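Tyrosine--tRNA ligase, mitochondrial (Emericella nidulans, PDB 5IHX) probably attaches tyrosine to its cognate mitochondrial tRNA at the expense of ATP, releasing AMP and diphosphate. Local coordinates at residues Glu21-Ala26 and Phe61-Arg65; Lys35-Glu39 and Leu57-Thr62; Val324-Leu328 and Ile339-Met343. All coordinates share one frame; numbering follows the deposited sequence.

Contact 1: residues Glu21-Ala26 and Phe61-Arg65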
loop_
_atom_site.group_PDB
_atom_site.type_symbol
_atom_site.label_atom_id
_atom_site.label_comp_id
_atom_site.label_asym_id
_atom_site.label_seq_id
_atom_site.Cartn_x
_atom_site.Cartn_y
_atom_site.Cartn_z
ATOM N N GLU A 21 14.587 -35.115 -21.262
ATOM C CA GLU A 21 14.811 -35.946 -20.085
ATOM C C GLU A 21 13.583 -35.971 -19.177
ATOM O O GLU A 21 13.194 -37.027 -18.683
ATOM C CB GLU A 21 16.025 -35.441 -19.302
ATOM C CG GLU A 21 16.387 -36.287 -18.088
ATOM C CD GLU A 21 17.429 -35.626 -17.201
ATOM O OE1 GLU A 21 17.240 -34.449 -16.826
ATOM O OE2 GLU A 21 18.441 -36.286 -16.880
ATOM N N TRP A 22 12.978 -34.808 -18.960
ATOM C CA TRP A 22 11.821 -34.712 -18.079
ATOM C C TRP A 22 10.615 -35.417 -18.691
ATOM O O TRP A 22 9.784 -35.980 -17.975
ATOM C CB TRP A 22 11.485 -33.248 -17.791
ATOM C CG TRP A 22 10.739 -33.051 -16.506
ATOM C CD1 TRP A 22 9.401 -32.830 -16.357
ATOM C CD2 TRP A 22 11.293 -33.059 -15.185
ATOM N NE1 TRP A 22 9.088 -32.701 -15.025
ATOM C CE2 TRP A 22 10.232 -32.838 -14.285
ATOM C CE3 TRP A 22 12.585 -33.235 -14.676
ATOM C CZ2 TRP A 22 10.423 -32.785 -12.906
ATOM C CZ3 TRP A 22 12.771 -33.184 -13.307
ATOM C CH2 TRP A 22 11.696 -32.960 -12.437
ATOM N N ALA A 23 10.527 -35.387 -20.018
ATOM C CA ALA A 23 9.449 -36.061 -20.731
ATOM C C ALA A 23 9.598 -37.568 -20.580
ATOM O O ALA A 23 8.613 -38.285 -20.400
ATOM C CB ALA A 23 9.442 -35.667 -22.198
ATOM N N GLN A 24 10.836 -38.043 -20.668
ATOM C CA GLN A 24 11.127 -39.456 -20.471
ATOM C C GLN A 24 10.722 -39.874 -19.058
ATOM O O GLN A 24 10.058 -40.894 -18.878
ATOM C CB GLN A 24 12.611 -39.742 -20.721
ATOM C CG GLN A 24 13.035 -41.183 -20.453
ATOM C CD GLN A 24 12.273 -42.192 -21.293
ATOM O OE1 GLN A 24 11.691 -41.850 -22.323
ATOM N NE2 GLN A 24 12.275 -43.447 -20.854
ATOM N N PHE A 25 11.136 -39.092 -18.063
ATOM C CA PHE A 25 10.749 -39.350 -16.679
ATOM C C PHE A 25 9.229 -39.413 -16.530
ATOM O O PHE A 25 8.705 -40.261 -15.808
ATOM C CB PHE A 25 11.306 -38.278 -15.733
ATOM C CG PHE A 25 12.811 -38.283 -15.599
ATOM C CD1 PHE A 25 13.569 -39.364 -16.021
ATOM C CD2 PHE A 25 13.461 -37.208 -15.012
ATOM C CE1 PHE A 25 14.948 -39.360 -15.881
ATOM C CE2 PHE A 25 14.837 -37.199 -14.870
ATOM C CZ PHE A 25 15.581 -38.278 -15.301
ATOM N N ALA A 26 8.529 -38.513 -17.213
ATOM C CA ALA A 26 7.075 -38.432 -17.109
ATOM C C ALA A 26 6.417 -39.742 -17.527
ATOM O O ALA A 26 5.516 -40.234 -16.846
ATOM C CB ALA A 26 6.543 -37.283 -17.955
ATOM N N PHE A 61 4.193 -31.519 -11.561
ATOM C CA PHE A 61 5.590 -31.904 -11.386
ATOM C C PHE A 61 5.986 -33.047 -12.313
ATOM O O PHE A 61 7.145 -33.157 -12.707
ATOM C CB PHE A 61 5.860 -32.292 -9.933
ATOM C CG PHE A 61 6.148 -31.120 -9.041
ATOM C CD1 PHE A 61 7.352 -30.441 -9.142
ATOM C CD2 PHE A 61 5.223 -30.695 -8.104
ATOM C CE1 PHE A 61 7.626 -29.360 -8.328
ATOM C CE2 PHE A 61 5.493 -29.615 -7.282
ATOM C CZ PHE A 61 6.696 -28.947 -7.394
ATOM N N THR A 62 5.029 -33.903 -12.651
ATOM C CA THR A 62 5.296 -34.991 -13.582
ATOM C C THR A 62 5.591 -34.433 -14.970
ATOM O O THR A 62 6.567 -34.823 -15.609
ATOM C CB THR A 62 4.111 -35.974 -13.663
ATOM O OG1 THR A 62 3.885 -36.567 -12.380
ATOM C CG2 THR A 62 4.384 -37.078 -14.685
ATOM N N GLU A 63 4.744 -33.515 -15.426
ATOM C CA GLU A 63 4.820 -33.003 -16.792
ATOM C C GLU A 63 5.847 -31.888 -16.985
ATOM O O GLU A 63 6.398 -31.740 -18.075
ATOM C CB GLU A 63 3.444 -32.496 -17.233
ATOM C CG GLU A 63 2.353 -33.556 -17.204
ATOM C CD GLU A 63 2.645 -34.723 -18.128
ATOM O OE1 GLU A 63 3.441 -34.554 -19.075
ATOM O OE2 GLU A 63 2.080 -35.815 -17.904
ATOM N N LYS A 64 6.106 -31.111 -15.936
ATOM C CA LYS A 64 6.926 -29.906 -16.065
ATOM C C LYS A 64 8.028 -29.805 -15.015
ATOM O O LYS A 64 7.820 -30.112 -13.842
ATOM C CB LYS A 64 6.043 -28.660 -15.981
ATOM C CG LYS A 64 4.965 -28.570 -17.048
ATOM C CD LYS A 64 4.020 -27.403 -16.780
ATOM C CE LYS A 64 4.725 -26.059 -16.892
ATOM N NZ LYS A 64 3.786 -24.922 -16.681
ATOM N N ARG A 65 9.200 -29.362 -15.461
ATOM C CA ARG A 65 10.306 -29.040 -14.572
ATOM C C ARG A 65 10.082 -27.640 -14.001
ATOM O O ARG A 65 10.822 -26.708 -14.307
ATOM C CB ARG A 65 11.636 -29.119 -15.332
ATOM C CG ARG A 65 12.885 -28.994 -14.474
ATOM C CD ARG A 65 14.124 -28.803 -15.343
ATOM N NE ARG A 65 14.384 -29.945 -16.221
ATOM C CZ ARG A 65 15.134 -30.995 -15.898
ATOM N NH1 ARG A 65 15.713 -31.074 -14.705
ATOM N NH2 ARG A 65 15.307 -31.975 -16.773
HETATM O O HOH W 1 8.957 -36.049 -15.144
#
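Trp22 of helix 16-30 pushes its indole into the last turn of helix 54-63, where Arg65 lies across one face of the ring and Phe61 O and Glu63 O sit at its edge. The N-terminal helix packs here on the helix that leads into strand 68-72 of the catalytic domain. With CG anti to the backbone N (chi1 -156°), the Trp22 side chain heads for the departing chain of Lys64 and Arg65. Arg65 CB sits over the five-membered ring, 4.1 Å from its centroid, a CH-pi contact. Farther out the guanidinium has its plane turned 53° from the indole and one face centred over Trp22 CE3, 3.6 Å from Arg65 CZ. Arg65 NH2 meets Glu21 OE1 at 3.1 Å, nearly in the guanidinium plane and on the anti lone pair of the carboxylate; Gly18 O and Gly97 O take further bonds from this guanidinium. Near the indole plane, Trp22 NE1 gives a weak bond to Phe61 O (3.1 Å, 133°). By the other face a water donates to both Trp22 O and Thr62 O. The chemistry is mixed: apolar cover from the indole, a water joining two carbonyls, and a salt bridge tying helix 16-30 to the chain just after helix 54-63.

Contact 2: residues Lys35-Glu39 and Leu57-Thr62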
loop_
_atom_site.group_PDB
_atom_site.type_symbol
_atom_site.label_atom_id
_atom_site.label_comp_id
_atom_site.label_asym_id
_atom_site.label_seq_id
_atom_site.Cartn_x
_atom_site.Cartn_y
_atom_site.Cartn_z
ATOM N N LYS A 35 9.141 -42.426 -9.520
ATOM C CA LYS A 35 8.280 -41.567 -8.715
ATOM C C LYS A 35 8.317 -40.129 -9.217
ATOM O O LYS A 35 9.337 -39.665 -9.729
ATOM C CB LYS A 35 8.696 -41.612 -7.244
ATOM C CG LYS A 35 8.319 -42.898 -6.533
ATOM C CD LYS A 35 8.676 -42.837 -5.057
ATOM N N SER A 36 7.200 -39.427 -9.068
ATOM C CA SER A 36 7.165 -37.997 -9.329
ATOM C C SER A 36 7.718 -37.281 -8.106
ATOM O O SER A 36 7.930 -37.898 -7.062
ATOM C CB SER A 36 5.743 -37.522 -9.630
ATOM O OG SER A 36 4.945 -37.541 -8.458
ATOM N N PHE A 37 7.961 -35.982 -8.234
ATOM C CA PHE A 37 8.477 -35.202 -7.121
ATOM C C PHE A 37 7.500 -35.222 -5.949
ATOM O O PHE A 37 7.911 -35.260 -4.791
ATOM C CB PHE A 37 8.764 -33.766 -7.561
ATOM C CG PHE A 37 9.451 -32.939 -6.515
ATOM C CD1 PHE A 37 10.717 -33.279 -6.070
ATOM C CD2 PHE A 37 8.837 -31.816 -5.986
ATOM C CE1 PHE A 37 11.354 -32.521 -5.105
ATOM C CE2 PHE A 37 9.470 -31.054 -5.026
ATOM C CZ PHE A 37 10.732 -31.406 -4.586
ATOM N N VAL A 38 6.205 -35.209 -6.256
ATOM C CA VAL A 38 5.174 -35.238 -5.223
ATOM C C VAL A 38 5.158 -36.582 -4.501
ATOM O O VAL A 38 5.173 -36.635 -3.271
ATOM C CB VAL A 38 3.773 -34.958 -5.811
ATOM C CG1 VAL A 38 2.686 -35.147 -4.753
ATOM C CG2 VAL A 38 3.714 -33.556 -6.387
ATOM N N GLU A 39 5.100 -37.664 -5.273
ATOM C CA GLU A 39 5.109 -39.010 -4.712
ATOM C C GLU A 39 6.340 -39.201 -3.837
ATOM O O GLU A 39 6.282 -39.835 -2.785
ATOM C CB GLU A 39 5.074 -40.055 -5.828
ATOM C CG GLU A 39 3.763 -40.072 -6.606
ATOM C CD GLU A 39 3.818 -40.944 -7.847
ATOM O OE1 GLU A 39 4.903 -41.051 -8.461
ATOM O OE2 GLU A 39 2.770 -41.513 -8.219
ATOM N N LEU A 57 -1.151 -31.206 -8.452
ATOM C CA LEU A 57 0.229 -30.932 -8.061
ATOM C C LEU A 57 1.140 -32.024 -8.602
ATOM O O LEU A 57 2.190 -31.748 -9.182
ATOM C CB LEU A 57 0.355 -30.844 -6.539
ATOM C CG LEU A 57 1.717 -30.398 -5.996
ATOM C CD1 LEU A 57 1.989 -28.938 -6.315
ATOM C CD2 LEU A 57 1.803 -30.646 -4.500
ATOM N N HIS A 58 0.722 -33.268 -8.402
ATOM C CA HIS A 58 1.421 -34.421 -8.956
ATOM C C HIS A 58 1.565 -34.321 -10.474
ATOM O O HIS A 58 2.647 -34.566 -11.011
ATOM C CB HIS A 58 0.701 -35.711 -8.555
ATOM C CG HIS A 58 1.157 -36.921 -9.305
ATOM N ND1 HIS A 58 2.300 -37.617 -8.974
ATOM C CD2 HIS A 58 0.598 -37.589 -10.343
ATOM C CE1 HIS A 58 2.442 -38.643 -9.796
ATOM N NE2 HIS A 58 1.419 -38.647 -10.634
ATOM N N ARG A 59 0.486 -33.969 -11.169
ATOM C CA ARG A 59 0.548 -33.865 -12.626
ATOM C C ARG A 59 1.499 -32.751 -13.060
ATOM O O ARG A 59 2.255 -32.913 -14.017
ATOM C CB ARG A 59 -0.830 -33.608 -13.241
ATOM C CG ARG A 59 -1.630 -34.869 -13.538
ATOM C CD ARG A 59 -2.692 -34.629 -14.607
ATOM N NE ARG A 59 -3.754 -33.711 -14.194
ATOM C CZ ARG A 59 -4.282 -32.773 -14.981
ATOM N NH1 ARG A 59 -3.859 -32.615 -16.233
ATOM N NH2 ARG A 59 -5.242 -31.984 -14.518
ATOM N N VAL A 60 1.452 -31.618 -12.364
ATOM C CA VAL A 60 2.310 -30.484 -12.700
ATOM C C VAL A 60 3.785 -30.876 -12.651
ATOM O O VAL A 60 4.537 -30.605 -13.587
ATOM C CB VAL A 60 2.062 -29.282 -11.750
ATOM C CG1 VAL A 60 3.168 -28.230 -11.888
ATOM C CG2 VAL A 60 0.711 -28.649 -12.028
ATOM N N PHE A 61 4.193 -31.519 -11.561
ATOM C CA PHE A 61 5.590 -31.904 -11.386
ATOM C C PHE A 61 5.986 -33.047 -12.313
ATOM O O PHE A 61 7.145 -33.157 -12.707
ATOM C CB PHE A 61 5.860 -32.292 -9.933
ATOM C CG PHE A 61 6.148 -31.120 -9.041
ATOM C CD1 PHE A 61 7.352 -30.441 -9.142
ATOM C CD2 PHE A 61 5.223 -30.695 -8.104
ATOM C CE1 PHE A 61 7.626 -29.360 -8.328
ATOM C CE2 PHE A 61 5.493 -29.615 -7.282
ATOM C CZ PHE A 61 6.696 -28.947 -7.394
ATOM N N THR A 62 5.029 -33.903 -12.651
ATOM C CA THR A 62 5.296 -34.991 -13.582
ATOM C C THR A 62 5.591 -34.433 -14.970
ATOM O O THR A 62 6.567 -34.823 -15.609
ATOM C CB THR A 62 4.111 -35.974 -13.663
ATOM O OG1 THR A 62 3.885 -36.567 -12.380
ATOM C CG2 THR A 62 4.384 -37.078 -14.685
HETATM O O HOH W 2 8.367 -35.205 -11.069
#
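The backbones of Ser36 and Thr62 come within 5.5 Å between their CA atoms, and those of Val38 and His58 within 5.4 Å, so the start of helix 37-44 lies close against helix 54-63. That start is a capping box: Ser36 is the N-cap, its OG accepting from Glu39 N at an angle of 174°, while Ser36 N gives a bond of 2.9 Å to Glu39 OE1 in return. Ser36 CB and OG face the neighbouring helix, where His58 ND1 adds a weak bond to Ser36 OG, short at 2.7 Å but bent to 121°. OG thus accepts from the Glu39 amide and, more weakly, from the imidazole. The carboxylate of Glu39 is turned obliquely to the same imidazole, its OE2 approaching His58 CE1 at 3.3 Å.

The rest of the contact is largely apolar. Phe37, its CG anti to the backbone N, brings CD2 over one face of the Phe61 ring, 3.6 Å from Phe61 CE1; the planes meet obliquely, at 48°. Phe37 also packs edge-to-face with Trp96. Val38 drives its CG2 branch between Leu57, His58 and Phe61, 3.8 Å from Leu57 CG, and Leu57 in turn rests on strand 277-280 of the central sheet. The interface thus joins helix 37-44 to helix 54-63, which in turn packs on the sheet of the Rossmann-type catalytic domain. A water bridges the backbones, accepting from Phe37 N and donating to Phe61 O. Within helix 54-63, Thr62 OG1 donates to His58 O at 2.7 Å from above the carbonyl plane, whereas Thr62 N reaches that oxygen from the opposite face.

Contact 3: residues Val324-Leu328 and Ile339-Met343; sequences VERYL and ISKIM
Val324 opens the contact by setting CG1 4.2 Å from Met343 SD, a loose touch between two antiparallel helices, 321-331 and 336-348. Their local axes run at 158° and approach to 10.7 Å, a helical hairpin in which no hydrogen bond links the two segments. Next comes Glu325, which contributes its hydrocarbon part: CB lies 3.7 Å from Met343 SD, and the extended chain beyond it crosses the methionine obliquely. Met343 bends at both chi2 (-51°) and chi3 (-59°), folding its sulfur and methyl back against this glutamate; Glu325 OE1 comes to 3.8 Å from Met343 CE without any polar bond. The other carboxylate oxygen, OE2, makes a long, weak ion pair with Lys329.

One turn on, Leu328 points at the partner helix and is met by Ile339, whose CD1 reaches Leu328 CB at 4.0 Å and comes slightly nearer, 3.8 Å, to Leu328 O. That oxygen accepts a bond from Thr332 OG1. The Leu328 CD1 methyl lies 4.3 Å from Ile342 CG2 and 4.4 Å from Met343 SD, so the leucine packs among three side chains of helix 336-348. The hairpin belongs to the helical part after the Rossmann-type domain, in tyrosyl-tRNA synthetases probably the anticodon-binding region. Helix 354-368 packs against helix 321-331, with Ala355 and Gln356 touching Val324 and Leu359 touching Leu328 and Tyr327, while Arg326 reaches Gly45 O, next to the end of helix 37-44.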
loop_
_atom_site.group_PDB
_atom_site.type_symbol
_atom_site.label_atom_id
_atom_site.label_comp_id
_atom_site.label_asym_id
_atom_site.label_seq_id
_atom_site.Cartn_x
_atom_site.Cartn_y
_atom_site.Cartn_z
ATOM N N VAL A 324 11.257 -40.569 15.695
ATOM C CA VAL A 324 12.562 -40.589 15.038
ATOM C C VAL A 324 12.498 -41.092 13.593
ATOM O O VAL A 324 13.219 -40.588 12.730
ATOM C CB VAL A 324 13.585 -41.439 15.834
ATOM C CG1 VAL A 324 13.191 -42.910 15.850
ATOM C CG2 VAL A 324 14.989 -41.259 15.256
ATOM N N GLU A 325 11.653 -42.080 13.319
ATOM C CA GLU A 325 11.563 -42.612 11.963
ATOM C C GLU A 325 11.077 -41.550 10.987
ATOM O O GLU A 325 11.621 -41.410 9.890
ATOM C CB GLU A 325 10.641 -43.829 11.892
ATOM C CG GLU A 325 10.447 -44.328 10.458
ATOM C CD GLU A 325 9.750 -45.673 10.370
ATOM O OE1 GLU A 325 9.471 -46.280 11.427
ATOM O OE2 GLU A 325 9.485 -46.123 9.233
ATOM N N ARG A 326 10.043 -40.811 11.372
ATOM C CA ARG A 326 9.526 -39.767 10.500
ATOM C C ARG A 326 10.568 -38.665 10.327
ATOM O O ARG A 326 10.733 -38.132 9.230
ATOM C CB ARG A 326 8.217 -39.184 11.038
ATOM C CG ARG A 326 7.735 -38.006 10.209
ATOM C CD ARG A 326 6.226 -37.929 10.116
ATOM N NE ARG A 326 5.815 -37.041 9.031
ATOM C CZ ARG A 326 4.561 -36.882 8.620
ATOM N NH1 ARG A 326 3.574 -37.553 9.201
ATOM N NH2 ARG A 326 4.293 -36.054 7.621
ATOM N N TYR A 327 11.276 -38.329 11.404
ATOM C CA TYR A 327 12.305 -37.291 11.331
ATOM C C TYR A 327 13.444 -37.699 10.398
ATOM O O TYR A 327 13.978 -36.863 9.669
ATOM C CB TYR A 327 12.870 -36.974 12.717
ATOM C CG TYR A 327 12.004 -36.059 13.555
ATOM C CD1 TYR A 327 10.639 -35.942 13.322
ATOM C CD2 TYR A 327 12.560 -35.294 14.572
ATOM C CE1 TYR A 327 9.851 -35.102 14.088
ATOM C CE2 TYR A 327 11.783 -34.451 15.341
ATOM C CZ TYR A 327 10.430 -34.358 15.096
ATOM O OH TYR A 327 9.652 -33.518 15.862
ATOM N N LEU A 328 13.816 -38.975 10.422
ATOM C CA LEU A 328 14.837 -39.482 9.508
ATOM C C LEU A 328 14.425 -39.228 8.061
ATOM O O LEU A 328 15.254 -38.887 7.217
ATOM C CB LEU A 328 15.080 -40.978 9.730
ATOM C CG LEU A 328 15.993 -41.367 10.899
ATOM C CD1 LEU A 328 15.911 -42.863 11.167
ATOM C CD2 LEU A 328 17.430 -40.962 10.619
ATOM N N ILE A 339 16.734 -46.409 5.923
ATOM C CA ILE A 339 15.952 -46.020 7.089
ATOM C C ILE A 339 15.246 -47.240 7.679
ATOM O O ILE A 339 15.154 -47.384 8.894
ATOM C CB ILE A 339 14.927 -44.919 6.733
ATOM C CG1 ILE A 339 15.664 -43.596 6.493
ATOM C CG2 ILE A 339 13.878 -44.759 7.845
ATOM C CD1 ILE A 339 14.776 -42.444 6.049
ATOM N N SER A 340 14.762 -48.122 6.812
ATOM C CA SER A 340 14.129 -49.358 7.257
ATOM C C SER A 340 15.128 -50.221 8.020
ATOM O O SER A 340 14.817 -50.765 9.079
ATOM C CB SER A 340 13.562 -50.133 6.067
ATOM O OG SER A 340 12.552 -49.385 5.412
ATOM N N LYS A 341 16.331 -50.343 7.468
ATOM C CA LYS A 341 17.399 -51.115 8.095
ATOM C C LYS A 341 17.773 -50.533 9.461
ATOM O O LYS A 341 18.029 -51.273 10.409
ATOM C CB LYS A 341 18.624 -51.156 7.179
ATOM C CG LYS A 341 19.663 -52.192 7.565
ATOM C CD LYS A 341 20.873 -52.127 6.646
ATOM N N ILE A 342 17.798 -49.207 9.555
ATOM C CA ILE A 342 18.098 -48.534 10.817
ATOM C C ILE A 342 16.990 -48.783 11.839
ATOM O O ILE A 342 17.260 -49.001 13.020
ATOM C CB ILE A 342 18.280 -47.010 10.618
ATOM C CG1 ILE A 342 19.559 -46.723 9.832
ATOM C CG2 ILE A 342 18.346 -46.288 11.964
ATOM C CD1 ILE A 342 19.632 -45.309 9.275
ATOM N N MET A 343 15.743 -48.735 11.381
ATOM C CA MET A 343 14.599 -48.883 12.275
ATOM C C MET A 343 14.481 -50.323 12.763
ATOM O O MET A 343 14.043 -50.568 13.887
ATOM C CB MET A 343 13.307 -48.435 11.586
ATOM C CG MET A 343 13.186 -46.913 11.432
ATOM S SD MET A 343 13.474 -45.989 12.964
ATOM C CE MET A 343 12.207 -46.682 14.031
#

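In the fold
Contacts 1 and 2 show how one short helix can serve two partners. Both use helix 54-63 and share Phe61 and Thr62, and their centres lie 9 Å apart; helix 16-30 and helix 37-44, consecutive in the chain, pack on it in turn. The chain then runs into strand 68-72, which includes pocket residues Tyr69, Gly71 and Val72 of the bound tyrosine. Contact 3 comes much later, its centre 24 Å from that of contact 2 and 29 Å from that of contact 1. It touches neither, though Arg326 of its hairpin bonds to Gly45 O just past helix 37-44. This truncated chain holds the catalytic domain and the helices that follow, without the C-terminal region.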